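Local coordinates for putative spindle pole body component alp6 protein (Chaetomium thermophilum, PDB 6L7R) that is the N-terminal piece of GCP3, a protein thought to bind gamma-tubulin and microtubule minus ends, here packed against a second protein chain, at residues A[14-17]-A[18-22]; A[36-39]-A[40-44]; A[99-102]-A[103-107]. One frame throughout, in Å; residues are numbered along the deposited sequence.

Interaction 1 of 3, residues A[14-17]-A[18-22]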
loop_
_atom_site.group_PDB
_atom_site.type_symbol
_atom_site.label_atom_id
_atom_site.label_comp_id
_atom_site.label_asym_id
_atom_site.label_seq_id
_atom_site.Cartn_x
_atom_site.Cartn_y
_atom_site.Cartn_z
ATOM N N ASP A 14 7.339 -2.245 -9.731
ATOM C CA ASP A 14 7.182 -1.935 -11.151
ATOM C C ASP A 14 5.726 -1.650 -11.483
ATOM O O ASP A 14 5.409 -0.681 -12.184
ATOM C CB ASP A 14 7.675 -3.099 -12.014
ATOM C CG ASP A 14 9.167 -3.315 -11.943
ATOM O OD1 ASP A 14 9.918 -2.371 -11.605
ATOM O OD2 ASP A 14 9.588 -4.450 -12.264
ATOM N N SER A 15 4.822 -2.481 -10.963
ATOM C CA SER A 15 3.404 -2.306 -11.243
ATOM C C SER A 15 2.895 -0.992 -10.674
ATOM O O SER A 15 2.166 -0.254 -11.351
ATOM C CB SER A 15 2.613 -3.486 -10.674
ATOM O OG SER A 15 2.901 -4.656 -11.409
ATOM N N LEU A 16 3.255 -0.697 -9.420
ATOM C CA LEU A 16 2.847 0.552 -8.784
ATOM C C LEU A 16 3.293 1.753 -9.602
ATOM O O LEU A 16 2.520 2.685 -9.837
ATOM C CB LEU A 16 3.448 0.655 -7.380
ATOM C CG LEU A 16 2.726 0.351 -6.070
ATOM C CD1 LEU A 16 3.531 1.003 -4.942
ATOM C CD2 LEU A 16 1.265 0.818 -6.058
ATOM N N ILE A 17 4.565 1.768 -10.010
ATOM C CA ILE A 17 5.078 2.934 -10.717
ATOM C C ILE A 17 4.287 3.179 -11.992
ATOM O O ILE A 17 3.906 4.318 -12.293
ATOM C CB ILE A 17 6.580 2.759 -10.996
ATOM C CG1 ILE A 17 7.339 2.762 -9.665
ATOM C CG2 ILE A 17 7.068 3.854 -11.933
ATOM C CD1 ILE A 17 8.839 2.480 -9.799
ATOM N N GLY A 18 4.008 2.118 -12.755
ATOM C CA GLY A 18 3.258 2.292 -13.984
ATOM C C GLY A 18 1.832 2.742 -13.733
ATOM O O GLY A 18 1.274 3.517 -14.513
ATOM N N HIS A 19 1.240 2.293 -12.628
ATOM C CA HIS A 19 -0.146 2.631 -12.322
ATOM C C HIS A 19 -0.282 4.047 -11.772
ATOM O O HIS A 19 -1.263 4.735 -12.075
ATOM C CB HIS A 19 -0.713 1.614 -11.325
ATOM C CG HIS A 19 -2.196 1.724 -11.120
ATOM N ND1 HIS A 19 -3.105 1.566 -12.145
ATOM C CD2 HIS A 19 -2.926 1.952 -10.002
ATOM C CE1 HIS A 19 -4.331 1.701 -11.669
ATOM N NE2 HIS A 19 -4.251 1.937 -10.371
ATOM N N LEU A 20 0.668 4.497 -10.947
ATOM C CA LEU A 20 0.538 5.782 -10.268
ATOM C C LEU A 20 1.322 6.917 -10.918
ATOM O O LEU A 20 1.060 8.083 -10.598
ATOM C CB LEU A 20 0.982 5.661 -8.808
ATOM C CG LEU A 20 0.186 4.644 -7.986
ATOM C CD1 LEU A 20 0.557 4.744 -6.520
ATOM C CD2 LEU A 20 -1.298 4.888 -8.185
ATOM N N VAL A 21 2.271 6.623 -11.802
ATOM C CA VAL A 21 3.076 7.682 -12.420
ATOM C C VAL A 21 3.019 7.507 -13.931
ATOM O O VAL A 21 3.951 6.942 -14.525
ATOM C CB VAL A 21 4.534 7.670 -11.932
ATOM C CG1 VAL A 21 5.267 8.935 -12.423
ATOM C CG2 VAL A 21 4.610 7.583 -10.416
ATOM N N PRO A 22 1.960 7.978 -14.588
ATOM C CA PRO A 22 1.825 7.729 -16.034
ATOM C C PRO A 22 3.009 8.208 -16.865
ATOM O O PRO A 22 3.347 7.553 -17.860
ATOM C CB PRO A 22 0.538 8.484 -16.395
ATOM C CG PRO A 22 -0.238 8.516 -15.127
ATOM C CD PRO A 22 0.769 8.646 -14.024
#
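Leu16 and Leu20 stand side by side one turn apart and point the same way. Their methyls meet at 4.0 Å, from Leu16 CD2 to Leu20 CD1. This is the tight, apolar part of the last turn of helix 6-20. The backbone beneath is bonded. Leu20 N reaches Leu16 O at 2.8 Å. Leu20 CB also rests on that oxygen, at 3.5 Å. Ile17 is buried on helix 29-47, where it packs on Val38 and Phe39. Its own carbonyl takes Val21 N at 2.9 Å, with a more bent N-H...O angle of 142°. Val21 CB lies 3.4 Å from the same Ile17 O. Asp14, Ser15, Gly18 and His19 are partly exposed and make few side-chain contacts within the turn. Here Gly18 N bonds to Asp14 O at 3.2 Å, a longer link. The His19 ring leads away from the preceding turn, with CG anti to the backbone N (chi1 -170°). Its NE2 is hydrogen-bonded to an acidic side chain of the chain of another protein. Ser15, Leu16 and Val21 also pack on that chain. Successive i to i+4 bonds run up to Val21, the first residue to leave helical backbone angles. This is the C-terminal turn of an alpha-helix.

Interaction 2 of 3, residues A[36-39]-A[40-44]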
loop_
_atom_site.group_PDB
_atom_site.type_symbol
_atom_site.label_atom_id
_atom_site.label_comp_id
_atom_site.label_asym_id
_atom_site.label_seq_id
_atom_site.Cartn_x
_atom_site.Cartn_y
_atom_site.Cartn_z
ATOM N N GLN A 36 13.287 4.603 -13.940
ATOM C CA GLN A 36 14.443 4.217 -13.138
ATOM C C GLN A 36 14.627 5.157 -11.949
ATOM O O GLN A 36 14.930 4.709 -10.833
ATOM C CB GLN A 36 15.704 4.192 -14.004
ATOM C CG GLN A 36 16.821 3.324 -13.422
ATOM C CD GLN A 36 16.360 1.905 -13.109
ATOM O OE1 GLN A 36 15.873 1.193 -13.985
ATOM N NE2 GLN A 36 16.509 1.490 -11.853
ATOM N N ALA A 37 14.449 6.464 -12.168
ATOM C CA ALA A 37 14.583 7.423 -11.075
ATOM C C ALA A 37 13.521 7.182 -10.009
ATOM O O ALA A 37 13.790 7.292 -8.802
ATOM C CB ALA A 37 14.477 8.851 -11.620
ATOM N N VAL A 38 12.304 6.865 -10.438
ATOM C CA VAL A 38 11.241 6.595 -9.479
ATOM C C VAL A 38 11.531 5.297 -8.743
ATOM O O VAL A 38 11.366 5.209 -7.521
ATOM C CB VAL A 38 9.875 6.554 -10.188
ATOM C CG1 VAL A 38 8.785 6.192 -9.202
ATOM C CG2 VAL A 38 9.570 7.899 -10.812
ATOM N N PHE A 39 11.998 4.283 -9.472
ATOM C CA PHE A 39 12.302 2.998 -8.856
ATOM C C PHE A 39 13.344 3.159 -7.756
ATOM O O PHE A 39 13.215 2.575 -6.670
ATOM C CB PHE A 39 12.787 2.017 -9.923
ATOM C CG PHE A 39 13.000 0.626 -9.406
ATOM C CD1 PHE A 39 14.258 0.213 -8.973
ATOM C CD2 PHE A 39 11.940 -0.264 -9.335
ATOM C CE1 PHE A 39 14.461 -1.080 -8.480
ATOM C CE2 PHE A 39 12.133 -1.563 -8.848
ATOM C CZ PHE A 39 13.397 -1.965 -8.420
ATOM N N ASP A 40 14.379 3.957 -8.024
ATOM C CA ASP A 40 15.449 4.168 -7.059
ATOM C C ASP A 40 14.939 4.908 -5.833
ATOM O O ASP A 40 15.347 4.611 -4.703
ATOM C CB ASP A 40 16.596 4.943 -7.716
ATOM C CG ASP A 40 17.396 4.089 -8.689
ATOM O OD1 ASP A 40 16.906 3.005 -9.088
ATOM O OD2 ASP A 40 18.509 4.512 -9.062
ATOM N N LEU A 41 14.043 5.876 -6.038
ATOM C CA LEU A 41 13.413 6.557 -4.914
ATOM C C LEU A 41 12.598 5.584 -4.072
ATOM O O LEU A 41 12.683 5.590 -2.839
ATOM C CB LEU A 41 12.522 7.687 -5.408
ATOM C CG LEU A 41 11.739 8.372 -4.291
ATOM C CD1 LEU A 41 12.681 9.143 -3.382
ATOM C CD2 LEU A 41 10.673 9.281 -4.873
ATOM N N VAL A 42 11.793 4.744 -4.721
ATOM C CA VAL A 42 10.972 3.803 -3.957
ATOM C C VAL A 42 11.863 2.896 -3.125
ATOM O O VAL A 42 11.613 2.670 -1.936
ATOM C CB VAL A 42 10.055 2.992 -4.891
ATOM C CG1 VAL A 42 9.308 1.903 -4.090
ATOM C CG2 VAL A 42 9.064 3.903 -5.596
ATOM N N ARG A 43 12.942 2.384 -3.726
ATOM C CA ARG A 43 13.829 1.510 -2.969
ATOM C C ARG A 43 14.395 2.229 -1.754
ATOM O O ARG A 43 14.455 1.660 -0.659
ATOM C CB ARG A 43 14.958 0.992 -3.859
ATOM C CG ARG A 43 14.482 0.053 -4.952
ATOM C CD ARG A 43 13.773 -1.167 -4.371
ATOM N NE ARG A 43 14.212 -2.360 -5.075
ATOM C CZ ARG A 43 15.319 -3.030 -4.768
ATOM N NH1 ARG A 43 16.082 -2.631 -3.762
ATOM N NH2 ARG A 43 15.669 -4.095 -5.464
ATOM N N ALA A 44 14.791 3.494 -1.921
ATOM C CA ALA A 44 15.338 4.243 -0.795
ATOM C C ALA A 44 14.282 4.457 0.282
ATOM O O ALA A 44 14.564 4.313 1.478
ATOM C CB ALA A 44 15.895 5.584 -1.281
#
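Gln36 and Asp40 are joined twice, once through the backbone and once through their side chains. Asp40 N gives a hydrogen bond to Gln36 O at 3.0 Å. Gln36 NE2 then reaches Asp40 OD1 at 3.2 Å, on the syn side of the carboxylate but 29° out of its plane. The oxygen lies close to the amide plane of Gln36. The glutamine chain bends at chi2 (54°), which brings its amide to the Asp40 carboxylate one turn on. Other backbone bonds continue the helix: Val42 N meets Val38 O at 2.9 Å, and Arg43 N meets Phe39 O. All three are i to i+4 pairs of an alpha-helix.

Aromatic contacts come from Phe39. Its ring runs alongside Arg43, and CZ lies 3.5 Å from Arg43 NE. Ring and guanidinium planes are 60° apart, so the two groups do not stack flat. Asp40 OD1 sits at the ring edge, in its plane, 3.8 Å from Phe39 CD1. The apolar contact is lighter: Val38 CG1 and Val42 CG2 are 4.3 Å apart.

Arg43 NE also makes a weak hydrogen bond to Asn10 OD1. Gln36, Ala37 and Asp40 pack on aromatic side chains of the chain of another protein. Within its own chain, helix 29-47 lies against helix 6-20, with Phe39 set on Asn10, Ile13 and Asp14.

Interaction 3 of 3, residues A[99-102]-A[103-107]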
loop_
_atom_site.group_PDB
_atom_site.type_symbol
_atom_site.label_atom_id
_atom_site.label_comp_id
_atom_site.label_asym_id
_atom_site.label_seq_id
_atom_site.Cartn_x
_atom_site.Cartn_y
_atom_site.Cartn_z
ATOM N N LEU A 99 -3.764 -2.439 8.004
ATOM C CA LEU A 99 -4.599 -1.410 8.614
ATOM C C LEU A 99 -3.781 -0.172 8.953
ATOM O O LEU A 99 -4.278 0.958 8.843
ATOM C CB LEU A 99 -5.296 -1.960 9.856
ATOM C CG LEU A 99 -6.443 -2.925 9.567
ATOM C CD1 LEU A 99 -6.952 -3.470 10.867
ATOM C CD2 LEU A 99 -7.573 -2.213 8.827
ATOM N N TYR A 100 -2.530 -0.359 9.377
ATOM C CA TYR A 100 -1.660 0.790 9.598
ATOM C C TYR A 100 -1.483 1.588 8.313
ATOM O O TYR A 100 -1.554 2.824 8.322
ATOM C CB TYR A 100 -0.304 0.336 10.134
ATOM C CG TYR A 100 0.499 1.480 10.712
ATOM C CD1 TYR A 100 0.246 1.943 11.996
ATOM C CD2 TYR A 100 1.494 2.108 9.974
ATOM C CE1 TYR A 100 0.954 2.986 12.531
ATOM C CE2 TYR A 100 2.213 3.163 10.511
ATOM C CZ TYR A 100 1.940 3.591 11.790
ATOM O OH TYR A 100 2.643 4.636 12.345
ATOM N N LEU A 101 -1.283 0.890 7.192
ATOM C CA LEU A 101 -1.158 1.565 5.904
ATOM C C LEU A 101 -2.393 2.404 5.610
ATOM O O LEU A 101 -2.285 3.581 5.253
ATOM C CB LEU A 101 -0.932 0.542 4.789
ATOM C CG LEU A 101 -1.094 1.135 3.387
ATOM C CD1 LEU A 101 0.106 2.023 3.060
ATOM C CD2 LEU A 101 -1.288 0.062 2.332
ATOM N N LEU A 102 -3.584 1.812 5.754
ATOM C CA LEU A 102 -4.804 2.572 5.503
ATOM C C LEU A 102 -4.905 3.792 6.414
ATOM O O LEU A 102 -5.244 4.890 5.956
ATOM C CB LEU A 102 -6.033 1.673 5.669
ATOM C CG LEU A 102 -6.097 0.479 4.715
ATOM C CD1 LEU A 102 -7.438 -0.241 4.837
ATOM C CD2 LEU A 102 -5.888 0.916 3.281
ATOM N N HIS A 103 -4.602 3.629 7.706
ATOM C CA HIS A 103 -4.650 4.778 8.608
ATOM C C HIS A 103 -3.733 5.896 8.126
ATOM O O HIS A 103 -4.094 7.078 8.188
ATOM C CB HIS A 103 -4.267 4.360 10.024
ATOM C CG HIS A 103 -3.942 5.515 10.921
ATOM N ND1 HIS A 103 -4.911 6.308 11.498
ATOM C CD2 HIS A 103 -2.752 6.018 11.329
ATOM C CE1 HIS A 103 -4.332 7.245 12.231
ATOM N NE2 HIS A 103 -3.022 7.090 12.143
ATOM N N GLN A 104 -2.543 5.541 7.634
ATOM C CA GLN A 104 -1.607 6.567 7.175
ATOM C C GLN A 104 -2.133 7.305 5.947
ATOM O O GLN A 104 -1.891 8.505 5.788
ATOM C CB GLN A 104 -0.248 5.932 6.867
ATOM C CG GLN A 104 0.447 5.361 8.083
ATOM C CD GLN A 104 0.994 6.437 9.001
ATOM O OE1 GLN A 104 0.363 6.807 9.995
ATOM N NE2 GLN A 104 2.173 6.950 8.667
ATOM N N LEU A 105 -2.823 6.599 5.055
ATOM C CA LEU A 105 -3.392 7.196 3.854
ATOM C C LEU A 105 -4.759 7.823 4.085
ATOM O O LEU A 105 -5.313 8.414 3.150
ATOM C CB LEU A 105 -3.485 6.144 2.742
ATOM C CG LEU A 105 -2.129 5.565 2.329
ATOM C CD1 LEU A 105 -2.291 4.401 1.368
ATOM C CD2 LEU A 105 -1.262 6.657 1.726
ATOM N N ALA A 106 -5.306 7.726 5.292
ATOM C CA ALA A 106 -6.645 8.253 5.541
ATOM C C ALA A 106 -6.657 9.763 5.357
ATOM O O ALA A 106 -5.705 10.454 5.727
ATOM C CB ALA A 106 -7.111 7.891 6.952
ATOM N N ASP A 107 -7.745 10.271 4.785
ATOM C CA ASP A 107 -7.805 11.663 4.346
ATOM C C ASP A 107 -9.178 12.278 4.620
ATOM O O ASP A 107 -9.973 12.488 3.705
ATOM C CB ASP A 107 -7.463 11.755 2.852
ATOM C CG ASP A 107 -7.334 13.190 2.364
ATOM O OD1 ASP A 107 -7.008 14.075 3.185
ATOM O OD2 ASP A 107 -7.547 13.427 1.156
#
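His103 N donates to Leu99 O at 2.9 Å, in a nearly straight bond with an N-H...O angle of 167°. The next bond, from Gln104 N to Tyr100 O, is 3.0 Å long. That carbonyl oxygen also has the Gln104 side chain beside it, with CG 3.2 Å from Tyr100 O. The glutamine then folds along the tyrosine. Its CG lies 3.7 Å from Tyr100 CE2, and the amide follows the ring toward the hydroxyl. Ring and amide planes are only 17° apart, although the two side chains cross at a slant. The chain bends at chi2 (-73°), which lays the amide along the ring. These are i to i+4 contacts in the last turns of helix 95-105, the C-terminal helix of this all-helical piece. Tyr100 is buried and also touches Ser51 and Ile53 in a loop. A second pair, Leu101 and Leu105, meets through methyls, with 3.8 Å between Leu101 CD1 and Leu105 CD1. Leu105 N bonds to Leu101 O beneath them. Leu101 also packs on an apolar side chain of the chain of another protein, as does Leu102. On the His103 side the helix faces helix 59-70, where its side chain touches Leu63 and Ile64.

The three contacts are local turns on three different helices and follow one another along the chain. Interaction 1 lies on helix 6-20, interaction 2 on helix 29-47 and interaction 3 on helix 95-105. The first two helices are consecutive and pack together. Their contact centres are 12 Å apart, and Ile17 CD1 comes within 3.6 Å of Phe39 CA. Interaction 3 stands apart, with its centre about 20 Å from that of interaction 1 and 22 Å from that of interaction 2. It touches neither and packs on helix 59-70. All three reach the chain of another protein, so the N-terminal and C-terminal helices of this GCP3 fragment share in binding one partner.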